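Local coordinates for protein beta-agarase D (Zobellia galactanivorans, PDB 4ASM) that hydrolyses the beta-1,4-linkages of agarose as a secreted endo-beta-agarase, cutting the chain at random with retention of anomeric configuration, here seen as its GH16 catalytic domain, at residues Thr29-Phe39 against Gly49-Asn58; Asp156-Cys166 against Lys182-Arg192. One frame throughout, in Å; residues are numbered along the deposited sequence.

Both contacts belong to the GH16 catalytic domain, whose beta-sandwich carries the substrate groove on one of its curved sheets. Interaction 2 (156-166 with 182-192) lies in that groove, its centre about 6 Å from that of the chain, and holds Glu160 and Glu165, the probable nucleophile and proton donor. Interaction 1 (29-39 with 49-58) lies toward the periphery, its centre about 21 Å from the chain centre, and anchors a loop that binds calcium. The two centres are about 24 Å apart and the nearest atoms about 9 Å. Interaction 1 also brings Asn58 to within about 4 Å, side chain to side chain, of Gln81, a probable substrate-binding residue.

Interaction 1: Thr29-Phe39 against Gly49-Asn58; sequences TAASDDFNYTF and GPNGNMKWYN. With CA (calcium ion), chain B.
Tyr37 and Pro50 bring the two segments closest, CA to CA 5.5 Å, where the irregular loop 29-39 passes a segment that makes a type II' turn at Pro50-Asn53 and then enters strand 56-57 through a classic beta bulge, Lys55 and Trp56 both facing Phe48. The Tyr37 ring lies with one face on the Gly49-Pro50 peptide; Pro50 CD makes a CH-pi contact 4.0 Å from the ring centroid. Asp33 OD2 takes two bonds: Tyr37 OH reaches its syn lone pair at 2.7 Å, and Trp56 NE1, with the oxygen almost in the indole plane, reaches the anti one at 2.8 Å. Asp33 OD1 accepts from Phe35 N, closing an Asx turn. Phe35 lies against the indole, CZ to Trp56 CZ2 3.5 Å, the rings near parallel but slid well apart. Lys55 runs extended across Asp33 until its last torsion bends (chi4 -81°), delivering NZ to two backbone carbonyls: Ser32 O at 2.8 Å, almost in line with the C=O, and Ala30 O at 3.0 Å, from above the carbonyl plane. Beyond Asp33, Asp34 O and Asn36 OD1 bind calcium, in a site completed by Asp9, Gly89, Asp354 and a water. The three bonds to Asp33 thus fix its carboxylate in rotation, and the buried ammonium of Lys55, whose NZ lies 5.7 Å from Asp33 OD2, probably helps to stabilise the negative charge of Asp33.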
loop_
_atom_site.group_PDB
_atom_site.type_symbol
_atom_site.label_atom_id
_atom_site.label_comp_id
_atom_site.label_asym_id
_atom_site.label_seq_id
_atom_site.Cartn_x
_atom_site.Cartn_y
_atom_site.Cartn_z
ATOM N N THR A 29 -16.270 7.945 -11.638
ATOM C CA THR A 29 -15.783 7.936 -13.004
ATOM C C THR A 29 -14.444 8.670 -13.178
ATOM O O THR A 29 -13.528 8.150 -13.818
ATOM C CB THR A 29 -16.905 8.494 -13.927
ATOM O OG1 THR A 29 -17.842 7.430 -14.200
ATOM C CG2 THR A 29 -16.373 9.029 -15.217
ATOM N N ALA A 30 -14.305 9.840 -12.560
ATOM C CA ALA A 30 -13.087 10.628 -12.739
ATOM C C ALA A 30 -11.876 9.952 -12.101
ATOM O O ALA A 30 -10.790 9.993 -12.647
ATOM C CB ALA A 30 -13.259 12.030 -12.193
ATOM N N ALA A 31 -12.090 9.314 -10.946
ATOM C CA ALA A 31 -10.988 8.630 -10.250
ATOM C C ALA A 31 -10.542 7.338 -10.923
ATOM O O ALA A 31 -9.363 6.980 -10.875
ATOM C CB ALA A 31 -11.367 8.338 -8.815
ATOM N N SER A 32 -11.499 6.628 -11.512
ATOM C CA SER A 32 -11.229 5.291 -12.041
ATOM C C SER A 32 -10.506 5.334 -13.379
ATOM O O SER A 32 -10.644 6.287 -14.142
ATOM C CB SER A 32 -12.534 4.508 -12.143
ATOM O OG SER A 32 -13.149 4.443 -10.871
ATOM N N ASP A 33 -9.735 4.295 -13.668
ATOM C CA ASP A 33 -8.947 4.267 -14.886
ATOM C C ASP A 33 -8.649 2.818 -15.285
ATOM O O ASP A 33 -8.061 2.059 -14.496
ATOM C CB ASP A 33 -7.628 5.031 -14.673
ATOM C CG ASP A 33 -6.962 5.432 -15.973
ATOM O OD1 ASP A 33 -7.346 4.867 -17.036
ATOM O OD2 ASP A 33 -6.065 6.293 -15.928
ATOM N N ASP A 34 -9.042 2.419 -16.492
ATOM C CA ASP A 34 -8.624 1.109 -16.991
ATOM C C ASP A 34 -7.420 1.123 -17.943
ATOM O O ASP A 34 -7.103 0.093 -18.562
ATOM C CB ASP A 34 -9.795 0.222 -17.496
ATOM C CG ASP A 34 -10.577 0.830 -18.643
ATOM O OD1 ASP A 34 -10.239 1.949 -19.092
ATOM O OD2 ASP A 34 -11.557 0.156 -19.074
ATOM N N PHE A 35 -6.742 2.277 -18.035
ATOM C CA PHE A 35 -5.388 2.385 -18.610
ATOM C C PHE A 35 -5.236 1.821 -20.026
ATOM O O PHE A 35 -4.238 1.176 -20.327
ATOM C CB PHE A 35 -4.356 1.694 -17.694
ATOM C CG PHE A 35 -4.222 2.332 -16.329
ATOM C CD1 PHE A 35 -3.795 3.648 -16.222
ATOM C CD2 PHE A 35 -4.469 1.608 -15.152
ATOM C CE1 PHE A 35 -3.642 4.254 -14.978
ATOM C CE2 PHE A 35 -4.307 2.210 -13.899
ATOM C CZ PHE A 35 -3.904 3.523 -13.811
ATOM N N ASN A 36 -6.194 2.119 -20.906
ATOM C CA ASN A 36 -6.167 1.508 -22.247
ATOM C C ASN A 36 -5.687 2.452 -23.356
ATOM O O ASN A 36 -5.627 2.087 -24.544
ATOM C CB ASN A 36 -7.505 0.832 -22.531
ATOM C CG ASN A 36 -7.734 -0.374 -21.620
ATOM O OD1 ASN A 36 -6.764 -0.987 -21.126
ATOM N ND2 ASN A 36 -8.992 -0.704 -21.368
ATOM N N TYR A 37 -5.258 3.623 -22.924
ATOM C CA TYR A 37 -4.773 4.686 -23.779
ATOM C C TYR A 37 -3.251 4.672 -23.816
ATOM O O TYR A 37 -2.604 3.821 -23.179
ATOM C CB TYR A 37 -5.306 6.026 -23.249
ATOM C CG TYR A 37 -5.019 6.286 -21.772
ATOM C CD1 TYR A 37 -5.876 5.802 -20.777
ATOM C CD2 TYR A 37 -3.896 7.010 -21.386
ATOM C CE1 TYR A 37 -5.603 6.042 -19.421
ATOM C CE2 TYR A 37 -3.610 7.232 -20.050
ATOM C CZ TYR A 37 -4.479 6.759 -19.084
ATOM O OH TYR A 37 -4.188 7.004 -17.753
ATOM N N THR A 38 -2.675 5.608 -24.566
ATOM C CA THR A 38 -1.239 5.772 -24.632
ATOM C C THR A 38 -0.821 7.005 -23.850
ATOM O O THR A 38 -1.380 8.089 -24.033
ATOM C CB THR A 38 -0.749 5.848 -26.112
ATOM O OG1 THR A 38 -1.014 4.592 -26.749
ATOM C CG2 THR A 38 0.750 6.147 -26.185
ATOM N N PHE A 39 0.120 6.814 -22.927
ATOM C CA PHE A 39 0.848 7.901 -22.313
ATOM C C PHE A 39 2.319 7.526 -22.425
ATOM O O PHE A 39 2.771 6.570 -21.783
ATOM C CB PHE A 39 0.441 8.110 -20.846
ATOM C CG PHE A 39 1.377 9.021 -20.091
ATOM C CD1 PHE A 39 1.630 10.311 -20.542
ATOM C CD2 PHE A 39 2.018 8.580 -18.936
ATOM C CE1 PHE A 39 2.511 11.150 -19.871
ATOM C CE2 PHE A 39 2.916 9.399 -18.257
ATOM C CZ PHE A 39 3.160 10.702 -18.722
ATOM N N GLY A 49 -3.926 10.887 -18.825
ATOM C CA GLY A 49 -5.212 10.216 -18.829
ATOM C C GLY A 49 -5.688 9.991 -20.252
ATOM O O GLY A 49 -5.004 10.365 -21.205
ATOM N N PRO A 50 -6.857 9.370 -20.397
ATOM C CA PRO A 50 -7.420 9.087 -21.727
ATOM C C PRO A 50 -7.939 10.363 -22.366
ATOM O O PRO A 50 -8.305 11.302 -21.658
ATOM C CB PRO A 50 -8.597 8.166 -21.421
ATOM C CG PRO A 50 -9.002 8.539 -19.995
ATOM C CD PRO A 50 -7.725 8.898 -19.301
ATOM N N ASN A 51 -7.982 10.399 -23.695
ATOM C CA ASN A 51 -8.520 11.570 -24.410
ATOM C C ASN A 51 -8.013 12.879 -23.791
ATOM O O ASN A 51 -6.804 13.067 -23.638
ATOM C CB ASN A 51 -10.053 11.523 -24.415
ATOM C CG ASN A 51 -10.659 12.089 -25.700
ATOM O OD1 ASN A 51 -10.414 13.239 -26.065
ATOM N ND2 ASN A 51 -11.474 11.279 -26.376
ATOM N N GLY A 52 -8.938 13.763 -23.417
ATOM C CA GLY A 52 -8.570 15.017 -22.751
ATOM C C GLY A 52 -8.359 14.897 -21.244
ATOM O O GLY A 52 -7.725 15.768 -20.624
ATOM N N ASN A 53 -8.874 13.821 -20.651
ATOM C CA ASN A 53 -8.916 13.686 -19.191
ATOM C C ASN A 53 -7.563 13.742 -18.491
ATOM O O ASN A 53 -6.579 13.140 -18.928
ATOM C CB ASN A 53 -9.625 12.396 -18.778
ATOM C CG ASN A 53 -11.093 12.385 -19.142
ATOM O OD1 ASN A 53 -11.644 13.369 -19.646
ATOM N ND2 ASN A 53 -11.743 11.255 -18.887
ATOM N N MET A 54 -7.517 14.479 -17.397
ATOM C CA MET A 54 -6.351 14.464 -16.534
ATOM C C MET A 54 -6.757 13.622 -15.342
ATOM O O MET A 54 -7.516 14.083 -14.491
ATOM C CB MET A 54 -6.023 15.871 -16.051
ATOM C CG MET A 54 -5.834 16.884 -17.143
ATOM S SD MET A 54 -6.159 18.553 -16.518
ATOM C CE MET A 54 -5.322 19.492 -17.806
ATOM N N LYS A 55 -6.266 12.388 -15.271
ATOM C CA LYS A 55 -6.600 11.540 -14.135
ATOM C C LYS A 55 -5.444 11.386 -13.155
ATOM O O LYS A 55 -5.676 11.059 -11.998
ATOM C CB LYS A 55 -7.013 10.149 -14.613
ATOM C CG LYS A 55 -8.361 10.111 -15.287
ATOM C CD LYS A 55 -8.753 8.697 -15.637
ATOM C CE LYS A 55 -10.105 8.669 -16.336
ATOM N NZ LYS A 55 -11.194 8.761 -15.328
ATOM N N TRP A 56 -4.220 11.559 -13.636
ATOM C CA TRP A 56 -3.022 11.351 -12.839
ATOM C C TRP A 56 -1.983 12.402 -13.155
ATOM O O TRP A 56 -2.041 13.036 -14.220
ATOM C CB TRP A 56 -2.371 9.989 -13.162
ATOM C CG TRP A 56 -3.288 8.811 -13.093
ATOM C CD1 TRP A 56 -4.064 8.328 -14.094
ATOM C CD2 TRP A 56 -3.512 7.955 -11.961
ATOM N NE1 TRP A 56 -4.763 7.229 -13.672
ATOM C CE2 TRP A 56 -4.452 6.980 -12.361
ATOM C CE3 TRP A 56 -2.992 7.906 -10.651
ATOM C CZ2 TRP A 56 -4.914 5.969 -11.496
ATOM C CZ3 TRP A 56 -3.448 6.910 -9.787
ATOM C CH2 TRP A 56 -4.401 5.943 -10.214
ATOM N N TYR A 57 -1.012 12.556 -12.266
ATOM C CA TYR A 57 0.276 13.150 -12.639
ATOM C C TYR A 57 1.424 12.228 -12.231
ATOM O O TYR A 57 1.294 11.416 -11.297
ATOM C CB TYR A 57 0.461 14.591 -12.138
ATOM C CG TYR A 57 0.206 14.829 -10.673
ATOM C CD1 TYR A 57 -1.063 15.163 -10.217
ATOM C CD2 TYR A 57 1.241 14.745 -9.740
ATOM C CE1 TYR A 57 -1.301 15.408 -8.866
ATOM C CE2 TYR A 57 1.011 14.984 -8.388
ATOM C CZ TYR A 57 -0.259 15.310 -7.961
ATOM O OH TYR A 57 -0.480 15.541 -6.611
ATOM N N ASN A 58 2.539 12.351 -12.951
ATOM C CA ASN A 58 3.665 11.428 -12.830
ATOM C C ASN A 58 4.647 11.798 -11.727
ATOM O O ASN A 58 5.877 11.672 -11.895
ATOM C CB ASN A 58 4.373 11.234 -14.191
ATOM C CG ASN A 58 4.938 12.538 -14.767
ATOM O OD1 ASN A 58 4.635 13.638 -14.280
ATOM N ND2 ASN A 58 5.766 12.412 -15.809
HETATM CA CA CA B . -6.471 -2.152 -18.946
HETATM O O HOH W 1 -8.887 11.534 -11.501
HETATM O O HOH W 2 -2.384 9.860 -21.633
HETATM O O HOH W 3 -6.253 -3.808 -20.706
#

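Interaction 2: Asp156-Cys166 against Lys182-Arg192; sequences DDTQEIDIMEC and KIHLSHHVFIR. With IMD (imidazole), chain C.
Glu160 and His188 form a hydrogen-bonded pair where strands 159-162 and 187-191 run antiparallel (171° between axes), on a sheet of the GH16 beta-sandwich whose groove holds the active site. A classic beta bulge at Ile163-Met164, both facing Ile150, breaks the first strand between the two probable catalytic acids. Glu160, by similarity the nucleophile, leaves with CG anti to the backbone N (chi1 167°) and stays extended, so that it lies alongside His188 and points the same way. Its OE1 meets the edge of the Phe190 ring, 3.5 Å from CE2, while Glu160 OE2 stands 2.5 Å from Asp162 OD1. The probable proton donor, Glu165, is likewise extended, with chi1 175°. It lies beside His184, carboxylate and imidazole nearly coplanar, and ND1 donates a straight bond of 2.8 Å to OE1. His184 NE2 is held in turn by Pro201 O, and Trp207 stacks on the ring, so the histidine probably acts as a second-shell group that orients Glu165. At the other end, Arg192, a probable substrate-binding residue, folds back through bends at chi2 and chi3; one guanidinium face rests on Asp157 CB, and NH1 makes a weak bond to Asp157 O (2.9 Å). Thr158 CG2 packs against Arg192 CG at 3.7 Å. An imidazole, probably from the crystallisation liquor, bridges Glu160 and Glu326: its N1 donates to Glu160 OE2 at 2.6 Å, while its C5 lies 3.3 Å from Glu165 OE2.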
loop_
_atom_site.group_PDB
_atom_site.type_symbol
_atom_site.label_atom_id
_atom_site.label_comp_id
_atom_site.label_asym_id
_atom_site.label_seq_id
_atom_site.Cartn_x
_atom_site.Cartn_y
_atom_site.Cartn_z
ATOM N N ASP A 156 -1.529 16.045 3.813
ATOM C CA ASP A 156 -0.646 16.519 4.888
ATOM C C ASP A 156 0.247 15.435 5.487
ATOM O O ASP A 156 0.975 15.671 6.454
ATOM C CB ASP A 156 -1.445 17.253 5.975
ATOM C CG ASP A 156 -2.192 16.317 6.925
ATOM O OD1 ASP A 156 -2.162 15.067 6.768
ATOM O OD2 ASP A 156 -2.832 16.860 7.849
ATOM N N ASP A 157 0.196 14.234 4.895
ATOM C CA ASP A 157 1.120 13.133 5.221
ATOM C C ASP A 157 0.897 12.527 6.632
ATOM O O ASP A 157 1.765 11.813 7.129
ATOM C CB ASP A 157 2.604 13.532 5.044
ATOM C CG ASP A 157 2.974 13.810 3.601
ATOM O OD1 ASP A 157 2.307 13.269 2.694
ATOM O OD2 ASP A 157 3.960 14.564 3.394
ATOM N N THR A 158 -0.260 12.782 7.247
ATOM C CA THR A 158 -0.520 12.222 8.597
ATOM C C THR A 158 -1.302 10.898 8.598
ATOM O O THR A 158 -1.224 10.136 9.547
ATOM C CB THR A 158 -1.267 13.217 9.519
ATOM O OG1 THR A 158 -2.541 13.551 8.973
ATOM C CG2 THR A 158 -0.442 14.498 9.723
ATOM N N GLN A 159 -2.100 10.660 7.559
ATOM C CA GLN A 159 -3.001 9.512 7.560
ATOM C C GLN A 159 -2.864 8.766 6.256
ATOM O O GLN A 159 -2.887 9.377 5.188
ATOM C CB GLN A 159 -4.448 9.951 7.764
ATOM C CG GLN A 159 -4.697 10.716 9.088
ATOM C CD GLN A 159 -6.153 11.118 9.329
ATOM O OE1 GLN A 159 -6.439 11.983 10.191
ATOM N NE2 GLN A 159 -7.064 10.526 8.607
ATOM N N GLU A 160 -2.763 7.436 6.346
ATOM C CA GLU A 160 -2.490 6.591 5.171
ATOM C C GLU A 160 -3.228 5.274 5.284
ATOM O O GLU A 160 -3.307 4.702 6.363
ATOM C CB GLU A 160 -0.986 6.341 5.064
ATOM C CG GLU A 160 -0.575 5.251 4.091
ATOM C CD GLU A 160 0.923 5.059 4.047
ATOM O OE1 GLU A 160 1.680 5.958 4.484
ATOM O OE2 GLU A 160 1.342 3.987 3.530
ATOM N N ILE A 161 -3.782 4.822 4.167
ATOM C CA ILE A 161 -4.404 3.491 4.104
ATOM C C ILE A 161 -3.815 2.818 2.896
ATOM O O ILE A 161 -3.885 3.361 1.813
ATOM C CB ILE A 161 -5.937 3.587 3.954
ATOM C CG1 ILE A 161 -6.551 4.155 5.240
ATOM C CG2 ILE A 161 -6.551 2.219 3.582
ATOM C CD1 ILE A 161 -7.954 4.771 5.061
ATOM N N ASP A 162 -3.198 1.655 3.083
ATOM C CA ASP A 162 -2.602 0.963 1.951
ATOM C C ASP A 162 -3.600 -0.016 1.362
ATOM O O ASP A 162 -4.451 -0.563 2.079
ATOM C CB ASP A 162 -1.315 0.250 2.355
ATOM C CG ASP A 162 -0.275 1.195 2.861
ATOM O OD1 ASP A 162 -0.360 2.405 2.551
ATOM O OD2 ASP A 162 0.610 0.745 3.591
ATOM N N ILE A 163 -3.502 -0.203 0.050
ATOM C CA ILE A 163 -4.218 -1.272 -0.632
ATOM C C ILE A 163 -3.255 -2.454 -0.752
ATOM O O ILE A 163 -3.562 -3.559 -0.291
ATOM C CB ILE A 163 -4.762 -0.813 -1.984
ATOM C CG1 ILE A 163 -5.943 0.143 -1.749
ATOM C CG2 ILE A 163 -5.269 -2.010 -2.763
ATOM C CD1 ILE A 163 -5.837 1.467 -2.386
ATOM N N MET A 164 -2.094 -2.218 -1.349
ATOM C CA MET A 164 -1.088 -3.268 -1.463
ATOM C C MET A 164 0.300 -2.724 -1.133
ATOM O O MET A 164 0.695 -1.663 -1.627
ATOM C CB MET A 164 -1.079 -3.825 -2.879
ATOM C CG MET A 164 0.030 -4.875 -3.112
ATOM S SD MET A 164 0.034 -5.572 -4.782
ATOM C CE MET A 164 0.467 -4.123 -5.752
ATOM N N GLU A 165 1.046 -3.469 -0.306
ATOM C CA GLU A 165 2.491 -3.289 -0.150
ATOM C C GLU A 165 3.042 -4.706 -0.222
ATOM O O GLU A 165 2.793 -5.519 0.691
ATOM C CB GLU A 165 2.828 -2.650 1.199
ATOM C CG GLU A 165 4.308 -2.537 1.476
ATOM C CD GLU A 165 4.572 -1.730 2.723
ATOM O OE1 GLU A 165 4.048 -2.131 3.783
ATOM O OE2 GLU A 165 5.284 -0.695 2.652
ATOM N N CYS A 166 3.730 -5.029 -1.320
ATOM C CA CYS A 166 4.150 -6.400 -1.564
ATOM C C CYS A 166 5.548 -6.416 -2.161
ATOM O O CYS A 166 5.809 -5.733 -3.132
ATOM C CB CYS A 166 3.154 -7.069 -2.517
ATOM S SG CYS A 166 3.546 -8.823 -2.834
ATOM N N LYS A 182 4.084 -13.156 0.923
ATOM C CA LYS A 182 3.102 -12.381 1.686
ATOM C C LYS A 182 2.720 -11.058 1.017
ATOM O O LYS A 182 3.489 -10.485 0.221
ATOM C CB LYS A 182 3.649 -12.096 3.097
ATOM C CG LYS A 182 4.002 -13.383 3.887
ATOM C CD LYS A 182 2.750 -14.272 4.111
ATOM C CE LYS A 182 2.974 -15.440 5.094
ATOM N NZ LYS A 182 3.826 -16.494 4.496
ATOM N N ILE A 183 1.514 -10.594 1.333
ATOM C CA ILE A 183 1.100 -9.236 0.976
ATOM C C ILE A 183 0.868 -8.520 2.285
ATOM O O ILE A 183 0.110 -8.993 3.128
ATOM C CB ILE A 183 -0.192 -9.184 0.109
ATOM C CG1 ILE A 183 -0.061 -10.071 -1.137
ATOM C CG2 ILE A 183 -0.554 -7.696 -0.241
ATOM C CD1 ILE A 183 -1.302 -10.127 -2.002
ATOM N N HIS A 184 1.560 -7.400 2.481
ATOM C CA HIS A 184 1.319 -6.606 3.679
ATOM C C HIS A 184 0.043 -5.797 3.540
ATOM O O HIS A 184 -0.052 -4.940 2.657
ATOM C CB HIS A 184 2.509 -5.693 3.985
ATOM C CG HIS A 184 2.491 -5.134 5.377
ATOM N ND1 HIS A 184 3.029 -3.902 5.681
ATOM C CD2 HIS A 184 1.969 -5.616 6.532
ATOM C CE1 HIS A 184 2.877 -3.668 6.976
ATOM N NE2 HIS A 184 2.224 -4.681 7.511
ATOM N N LEU A 185 -0.926 -6.101 4.397
ATOM C CA LEU A 185 -2.233 -5.429 4.398
ATOM C C LEU A 185 -2.128 -4.391 5.512
ATOM O O LEU A 185 -2.033 -4.740 6.700
ATOM C CB LEU A 185 -3.386 -6.414 4.631
ATOM C CG LEU A 185 -3.384 -7.595 3.653
ATOM C CD1 LEU A 185 -4.488 -8.547 4.051
ATOM C CD2 LEU A 185 -3.578 -7.075 2.235
ATOM N N SER A 186 -2.065 -3.115 5.127
ATOM C CA SER A 186 -1.497 -2.120 6.024
ATOM C C SER A 186 -2.139 -0.736 5.925
ATOM O O SER A 186 -2.985 -0.468 5.075
ATOM C CB SER A 186 0.008 -2.040 5.739
ATOM O OG SER A 186 0.737 -1.332 6.738
ATOM N N HIS A 187 -1.705 0.125 6.837
ATOM C CA HIS A 187 -2.061 1.541 6.838
ATOM C C HIS A 187 -0.974 2.200 7.654
ATOM O O HIS A 187 -0.155 1.522 8.247
ATOM C CB HIS A 187 -3.456 1.776 7.452
ATOM C CG HIS A 187 -3.487 1.678 8.948
ATOM N ND1 HIS A 187 -3.778 0.505 9.612
ATOM C CD2 HIS A 187 -3.266 2.612 9.908
ATOM C CE1 HIS A 187 -3.747 0.723 10.917
ATOM N NE2 HIS A 187 -3.448 1.997 11.127
ATOM N N HIS A 188 -0.934 3.531 7.666
ATOM C CA HIS A 188 -0.015 4.203 8.576
ATOM C C HIS A 188 -0.720 5.394 9.184
ATOM O O HIS A 188 -1.557 6.026 8.549
ATOM C CB HIS A 188 1.205 4.756 7.835
ATOM C CG HIS A 188 2.256 3.749 7.468
ATOM N ND1 HIS A 188 2.104 2.816 6.459
ATOM C CD2 HIS A 188 3.524 3.612 7.917
ATOM C CE1 HIS A 188 3.224 2.119 6.339
ATOM N NE2 HIS A 188 4.102 2.586 7.209
ATOM N N VAL A 189 -0.318 5.719 10.411
ATOM C CA VAL A 189 -0.595 7.032 10.990
ATOM C C VAL A 189 0.734 7.650 11.424
ATOM O O VAL A 189 1.627 6.946 11.904
ATOM C CB VAL A 189 -1.661 7.005 12.151
ATOM C CG1 VAL A 189 -3.016 6.540 11.617
ATOM C CG2 VAL A 189 -1.206 6.162 13.368
ATOM N N PHE A 190 0.847 8.972 11.265
ATOM C CA PHE A 190 2.115 9.679 11.549
ATOM C C PHE A 190 1.915 10.875 12.444
ATOM O O PHE A 190 0.919 11.569 12.337
ATOM C CB PHE A 190 2.746 10.236 10.262
ATOM C CG PHE A 190 3.097 9.191 9.232
ATOM C CD1 PHE A 190 4.347 8.584 9.232
ATOM C CD2 PHE A 190 2.177 8.859 8.230
ATOM C CE1 PHE A 190 4.663 7.609 8.248
ATOM C CE2 PHE A 190 2.494 7.920 7.259
ATOM C CZ PHE A 190 3.732 7.303 7.275
ATOM N N ILE A 191 2.913 11.128 13.285
ATOM C CA ILE A 191 3.179 12.497 13.719
ATOM C C ILE A 191 4.260 13.024 12.785
ATOM O O ILE A 191 5.272 12.371 12.566
ATOM C CB ILE A 191 3.699 12.585 15.168
ATOM C CG1 ILE A 191 2.806 11.794 16.111
ATOM C CG2 ILE A 191 3.737 14.062 15.613
ATOM C CD1 ILE A 191 3.150 11.974 17.611
ATOM N N ARG A 192 4.017 14.204 12.218
ATOM C CA ARG A 192 4.972 14.833 11.316
ATOM C C ARG A 192 6.120 15.438 12.117
ATOM O O ARG A 192 5.961 15.680 13.316
ATOM C CB ARG A 192 4.305 15.948 10.495
ATOM C CG ARG A 192 3.054 15.595 9.690
ATOM C CD ARG A 192 3.264 14.374 8.835
ATOM N NE ARG A 192 4.494 14.480 8.059
ATOM C CZ ARG A 192 5.119 13.451 7.498
ATOM N NH1 ARG A 192 4.635 12.210 7.604
ATOM N NH2 ARG A 192 6.244 13.673 6.831
HETATM N N1 IMD C . 3.288 3.178 1.997
HETATM C C2 IMD C . 4.093 3.948 1.246
HETATM N N3 IMD C . 4.867 3.144 0.488
HETATM C C4 IMD C . 4.549 1.855 0.750
HETATM C C5 IMD C . 3.544 1.884 1.708
#